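Local coordinates for protein putative glycoside hydrolase (Bacteroides thetaiotaomicron VPI-5482, PDB 3HBZ) that is of uncertain function but binds calcium and, as a putative glycoside hydrolase, may play a role in carbohydrate metabolism, at residues N7-I12 and G81-K86; A56-P61 and Y74-A79. One frame throughout, in Å; residues are numbered along the deposited sequence.

Contact 1: residues N7-I12 and G81-K86; sequences NAEADI and GFWKKK. With NA (sodium ion), chain E; CA (calcium ion), chain C; CAC (cacodylate ion), chain F.
Glu-9 and Lys-84 meet at a calcium ion, so that the loop leading into strand 12-16 and the start of strand 84-92 share a metal site near one end of a five-stranded mixed sheet. Calcium takes Glu-9 OE2 at 2.7 Å and the backbone Lys-84 O at 2.3 Å; two waters and O1 of a cacodylate, probably from the crystallisation liquor, also bind it. That same cacodylate O1 accepts a bond from Lys-84 N, nearly straight at 171°. The Glu-9 chain bends about its CB-CG bond (chi2 111°), which carries the carboxylate over to the metal, with its plane 27° from that of the Trp-83 ring.

Charge pairing forms a second group. Lys-85 NZ makes a salt bridge to Asp-11 OD1 at 2.6 Å, meeting the anti side of the carboxylate somewhat out of its plane. Both Asp-11 oxygens also bind a sodium ion, joined by Asn-7 OD1 and two waters; one of the two waters accepts a hydrogen bond from Lys-85 NZ. Asn-30 O and Tyr-87 OH are further partners of this ammonium, which together probably fix its position.

The main apolar contact is at the indole of Trp-83. Phe-82 CD2 lies over one face toward the rim, while on the opposite face Ala-8 CB makes a CH-pi contact, 3.7 Å from the centroid of the five-membered ring.

Contact 2: residues A56-P61 and Y74-A79; sequences ATIDPP and YTVTAA
Ile-58 and Val-76 face each other as a non-hydrogen-bonded pair in an antiparallel ladder, where short edge strand 57-59 lies beside strand 72-77 of the mixed sheet. Flanking them, Thr-57 with Thr-77 and Asp-59 with Thr-75 are hydrogen-bonded pairs, each closed by two backbone bonds; the bond from Thr-75 N to Asp-59 O is 2.9 Å long and the straightest, at 170°.

The side chain of Ile-58 can be followed outward. CB comes no nearer than 4.1 Å to Thr-75 O. With CG1 swung opposite the backbone N (chi1 -171°), that atom lies 3.7 Å from Thr-75 O, with Val-76 CG2 little farther off. CD1 keeps near Val-76 CG2 and also reaches Tyr-74, 3.8 Å from its CD2 and equally close to its CB. Phe-50, Leu-52 and Ile-12 also pack on Ile-58, which thus lies among apolar side chains.

Pro-60, which follows a cis peptide bond, crosses Tyr-74 at about a right angle and brings CD to 3.7 Å from Tyr-74 CD2. Replacing Tyr-74 with an alanine would probably leave Ile-58 CD1 and the Pro-60 ring without much of their packing, and Arg-66 without its cation-pi partner.

On the face carrying the threonines, a water bridges Thr-57 OG1 and Thr-77 O, donating to the carbonyl. At the other end Pro-60 O sits in the plane of the Tyr-74 ring, at its edge, 3.6 Å from CD2.

Overall arrangement
From the N terminus the chain passes through residues 7-12 into strand 12-16, then through strands 27-28, 32-36 and 49-52 to the edge strand at 57-59. Contact 2 closes the short loop between that strand and strand 72-77. The chain then turns into strand 84-92, whose beginning returns to residues 7-12 as contact 1. Contact 2 thus falls wholly within the longer loop that contact 1 closes; the two do not cross. Their centres are 8 Å apart. Strands 72-77 and 84-92 are neighbours, joined by the probable hydrogen bond of Lys-85 N with Val-76 O, and just beyond their ends Ala-78 N probably bonds to Trp-83 O.

Contact 1: residues N7-I12 and G81-K86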
loop_
_atom_site.group_PDB
_atom_site.type_symbol
_atom_site.label_atom_id
_atom_site.label_comp_id
_atom_site.label_asym_id
_atom_site.label_seq_id
_atom_site.Cartn_x
_atom_site.Cartn_y
_atom_site.Cartn_z
ATOM N N ASN A 7 -11.540 13.428 19.924
ATOM C CA ASN A 7 -10.784 13.441 18.637
ATOM C C ASN A 7 -11.091 14.627 17.642
ATOM O O ASN A 7 -10.658 14.592 16.479
ATOM C CB ASN A 7 -10.817 12.038 17.946
ATOM C CG ASN A 7 -11.872 11.906 16.808
ATOM O OD1 ASN A 7 -11.532 11.476 15.702
ATOM N ND2 ASN A 7 -13.134 12.242 17.084
ATOM N N ALA A 8 -11.774 15.683 18.111
ATOM C CA ALA A 8 -12.096 16.850 17.278
ATOM C C ALA A 8 -12.847 16.418 16.008
ATOM O O ALA A 8 -14.073 16.303 16.023
ATOM C CB ALA A 8 -10.834 17.679 16.938
ATOM N N GLU A 9 -12.106 16.150 14.939
ATOM C CA GLU A 9 -12.683 15.843 13.624
ATOM C C GLU A 9 -13.495 14.506 13.613
ATOM O O GLU A 9 -13.085 13.514 14.211
ATOM C CB GLU A 9 -11.559 15.769 12.577
ATOM C CG GLU A 9 -11.756 16.630 11.357
ATOM C CD GLU A 9 -10.786 17.804 11.253
ATOM O OE1 GLU A 9 -10.513 18.443 12.288
ATOM O OE2 GLU A 9 -10.325 18.108 10.120
ATOM N N ALA A 10 -14.640 14.511 12.928
ATOM C CA ALA A 10 -15.428 13.362 12.772
ATOM C C ALA A 10 -15.176 12.615 11.432
ATOM O O ALA A 10 -14.901 13.183 10.360
ATOM C CB ALA A 10 -16.855 13.706 12.957
ATOM N N ASP A 11 -15.218 11.305 11.553
ATOM C CA ASP A 11 -14.749 10.420 10.531
ATOM C C ASP A 11 -15.882 9.659 9.880
ATOM O O ASP A 11 -16.919 9.395 10.489
ATOM C CB ASP A 11 -13.785 9.420 11.146
ATOM C CG ASP A 11 -12.589 10.099 11.796
ATOM O OD1 ASP A 11 -12.038 11.076 11.254
ATOM O OD2 ASP A 11 -12.220 9.686 12.875
ATOM N N ILE A 12 -15.627 9.255 8.647
ATOM C CA ILE A 12 -16.312 8.129 8.049
ATOM C C ILE A 12 -15.628 6.896 8.574
ATOM O O ILE A 12 -14.442 6.742 8.371
ATOM C CB ILE A 12 -16.191 8.148 6.527
ATOM C CG1 ILE A 12 -16.971 9.359 5.955
ATOM C CG2 ILE A 12 -16.742 6.862 5.939
ATOM C CD1 ILE A 12 -16.824 9.539 4.414
ATOM N N GLY A 81 -20.717 21.160 15.152
ATOM C CA GLY A 81 -20.849 22.098 14.030
ATOM C C GLY A 81 -19.601 22.888 13.633
ATOM O O GLY A 81 -19.627 23.640 12.660
ATOM N N PHE A 82 -18.514 22.743 14.377
ATOM C CA PHE A 82 -17.258 23.465 14.111
ATOM C C PHE A 82 -16.294 22.607 13.285
ATOM O O PHE A 82 -15.840 23.012 12.234
ATOM C CB PHE A 82 -16.658 23.840 15.475
ATOM C CG PHE A 82 -15.336 24.572 15.410
ATOM C CD1 PHE A 82 -15.279 25.918 15.063
ATOM C CD2 PHE A 82 -14.165 23.933 15.771
ATOM C CE1 PHE A 82 -14.051 26.592 15.047
ATOM C CE2 PHE A 82 -12.968 24.586 15.754
ATOM C CZ PHE A 82 -12.900 25.920 15.411
ATOM N N TRP A 83 -15.981 21.406 13.764
ATOM C CA TRP A 83 -15.007 20.563 13.081
ATOM C C TRP A 83 -15.638 19.913 11.865
ATOM O O TRP A 83 -16.715 19.343 11.959
ATOM C CB TRP A 83 -14.440 19.469 14.015
ATOM C CG TRP A 83 -13.719 20.019 15.182
ATOM C CD1 TRP A 83 -14.194 20.096 16.454
ATOM C CD2 TRP A 83 -12.414 20.626 15.202
ATOM N NE1 TRP A 83 -13.272 20.716 17.276
ATOM C CE2 TRP A 83 -12.174 21.057 16.531
ATOM C CE3 TRP A 83 -11.430 20.842 14.235
ATOM C CZ2 TRP A 83 -10.972 21.632 16.923
ATOM C CZ3 TRP A 83 -10.254 21.438 14.612
ATOM C CH2 TRP A 83 -10.024 21.834 15.949
ATOM N N LYS A 84 -14.954 19.996 10.727
ATOM C CA LYS A 84 -15.428 19.405 9.458
ATOM C C LYS A 84 -14.264 18.684 8.780
ATOM O O LYS A 84 -13.119 19.012 9.007
ATOM C CB LYS A 84 -15.964 20.481 8.504
ATOM C CG LYS A 84 -17.107 21.304 9.067
ATOM C CD LYS A 84 -17.583 22.361 8.052
ATOM C CE LYS A 84 -19.098 22.716 8.288
ATOM N NZ LYS A 84 -19.514 23.779 7.338
ATOM N N LYS A 85 -14.541 17.681 7.976
ATOM C CA LYS A 85 -13.482 17.049 7.223
ATOM C C LYS A 85 -14.039 16.704 5.866
ATOM O O LYS A 85 -15.116 16.142 5.785
ATOM C CB LYS A 85 -13.003 15.749 7.914
ATOM C CG LYS A 85 -11.532 15.496 7.705
ATOM C CD LYS A 85 -11.088 14.014 7.770
ATOM C CE LYS A 85 -11.544 13.273 8.988
ATOM N NZ LYS A 85 -10.661 12.068 9.226
ATOM N N LYS A 86 -13.265 16.945 4.825
ATOM C CA LYS A 86 -13.656 16.570 3.486
ATOM C C LYS A 86 -13.012 15.254 3.124
ATOM O O LYS A 86 -11.820 15.065 3.332
ATOM C CB LYS A 86 -13.199 17.661 2.489
ATOM C CG LYS A 86 -14.136 17.905 1.346
ATOM C CD LYS A 86 -14.021 19.387 0.807
ATOM C CE LYS A 86 -12.625 19.714 0.246
ATOM N NZ LYS A 86 -12.470 21.131 -0.296
HETATM NA NA NA E . -10.716 11.919 13.238
HETATM CA CA CA C . -11.277 20.357 8.978
HETATM AS AS CAC F . -12.558 23.247 10.457
HETATM O O1 CAC F . -12.300 21.517 10.420
HETATM O O2 CAC F . -13.836 23.866 9.450
HETATM C C1 CAC F . -12.716 23.717 12.341
HETATM C C2 CAC F . -10.941 24.116 9.744
HETATM O O HOH W 1 -9.186 12.988 11.314
HETATM O O HOH W 2 -12.196 21.861 7.236
HETATM O O HOH W 3 -10.044 18.859 7.678
HETATM O O HOH W 4 -9.685 10.131 12.841
#

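Contact 2: residues A56-P61 and Y74-A79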
loop_
_atom_site.group_PDB
_atom_site.type_symbol
_atom_site.label_atom_id
_atom_site.label_comp_id
_atom_site.label_asym_id
_atom_site.label_seq_id
_atom_site.Cartn_x
_atom_site.Cartn_y
_atom_site.Cartn_z
ATOM N N ALA A 56 -22.104 12.994 14.249
ATOM C CA ALA A 56 -21.692 13.691 13.021
ATOM C C ALA A 56 -22.782 13.644 11.958
ATOM O O ALA A 56 -23.678 12.805 11.992
ATOM C CB ALA A 56 -20.410 13.068 12.445
ATOM N N THR A 57 -22.681 14.545 10.983
ATOM C CA THR A 57 -23.485 14.469 9.796
ATOM C C THR A 57 -22.611 14.533 8.564
ATOM O O THR A 57 -21.469 15.032 8.608
ATOM C CB THR A 57 -24.505 15.638 9.713
ATOM O OG1 THR A 57 -23.794 16.879 9.746
ATOM C CG2 THR A 57 -25.557 15.557 10.842
ATOM N N ILE A 58 -23.157 14.064 7.445
ATOM C CA ILE A 58 -22.408 14.050 6.201
ATOM C C ILE A 58 -23.243 14.709 5.090
ATOM O O ILE A 58 -24.456 14.546 5.021
ATOM C CB ILE A 58 -21.965 12.630 5.824
ATOM C CG1 ILE A 58 -20.997 12.646 4.627
ATOM C CG2 ILE A 58 -23.178 11.761 5.505
ATOM C CD1 ILE A 58 -20.313 11.294 4.329
ATOM N N ASP A 59 -22.574 15.448 4.231
ATOM C CA ASP A 59 -23.210 16.231 3.166
ATOM C C ASP A 59 -22.428 15.920 1.909
ATOM O O ASP A 59 -21.231 16.141 1.870
ATOM C CB ASP A 59 -23.117 17.716 3.472
ATOM C CG ASP A 59 -23.748 18.598 2.393
ATOM O OD1 ASP A 59 -24.761 18.210 1.816
ATOM O OD2 ASP A 59 -23.224 19.696 2.134
ATOM N N PRO A 60 -23.097 15.373 0.877
ATOM C CA PRO A 60 -24.494 15.014 0.883
ATOM C C PRO A 60 -24.733 13.791 1.762
ATOM O O PRO A 60 -23.774 13.165 2.191
ATOM C CB PRO A 60 -24.794 14.713 -0.598
ATOM C CG PRO A 60 -23.528 14.289 -1.134
ATOM C CD PRO A 60 -22.454 15.049 -0.401
ATOM N N PRO A 61 -26.005 13.476 2.062
ATOM C CA PRO A 61 -26.243 12.436 3.068
ATOM C C PRO A 61 -25.865 11.023 2.594
ATOM O O PRO A 61 -25.787 10.753 1.361
ATOM C CB PRO A 61 -27.756 12.530 3.350
ATOM C CG PRO A 61 -28.230 13.822 2.693
ATOM C CD PRO A 61 -27.246 14.130 1.606
ATOM N N TYR A 74 -17.386 14.429 -0.166
ATOM C CA TYR A 74 -18.344 14.556 0.904
ATOM C C TYR A 74 -17.707 15.294 2.067
ATOM O O TYR A 74 -16.523 15.121 2.343
ATOM C CB TYR A 74 -18.744 13.176 1.453
ATOM C CG TYR A 74 -19.439 12.214 0.485
ATOM C CD1 TYR A 74 -18.740 11.587 -0.530
ATOM C CD2 TYR A 74 -20.786 11.890 0.632
ATOM C CE1 TYR A 74 -19.363 10.663 -1.383
ATOM C CE2 TYR A 74 -21.418 10.983 -0.216
ATOM C CZ TYR A 74 -20.699 10.363 -1.215
ATOM O OH TYR A 74 -21.310 9.477 -2.055
ATOM N N THR A 75 -18.507 16.066 2.787
ATOM C CA THR A 75 -18.047 16.730 4.007
ATOM C C THR A 75 -18.779 16.184 5.238
ATOM O O THR A 75 -19.994 16.169 5.282
ATOM C CB THR A 75 -18.274 18.272 3.865
ATOM O OG1 THR A 75 -17.458 18.725 2.804
ATOM C CG2 THR A 75 -17.902 19.047 5.111
ATOM N N VAL A 76 -18.001 15.781 6.228
ATOM C CA VAL A 76 -18.488 15.324 7.511
ATOM C C VAL A 76 -18.283 16.482 8.490
ATOM O O VAL A 76 -17.201 17.073 8.572
ATOM C CB VAL A 76 -17.726 14.103 7.975
ATOM C CG1 VAL A 76 -18.212 13.632 9.323
ATOM C CG2 VAL A 76 -17.825 12.959 6.922
ATOM N N THR A 77 -19.361 16.831 9.187
ATOM C CA THR A 77 -19.345 17.834 10.221
ATOM C C THR A 77 -19.595 17.152 11.540
ATOM O O THR A 77 -20.554 16.369 11.651
ATOM C CB THR A 77 -20.452 18.866 9.984
ATOM O OG1 THR A 77 -20.280 19.427 8.677
ATOM C CG2 THR A 77 -20.411 19.971 11.075
ATOM N N ALA A 78 -18.735 17.448 12.519
ATOM C CA ALA A 78 -18.929 16.950 13.875
ATOM C C ALA A 78 -20.178 17.519 14.482
ATOM O O ALA A 78 -20.749 18.513 13.985
ATOM C CB ALA A 78 -17.707 17.233 14.791
ATOM N N ALA A 79 -20.588 16.851 15.559
ATOM C CA ALA A 79 -21.760 17.193 16.347
ATOM C C ALA A 79 -21.720 18.621 16.731
ATOM O O ALA A 79 -22.749 19.262 16.714
ATOM C CB ALA A 79 -21.830 16.331 17.624
HETATM O O HOH W 5 -23.183 17.872 12.200
#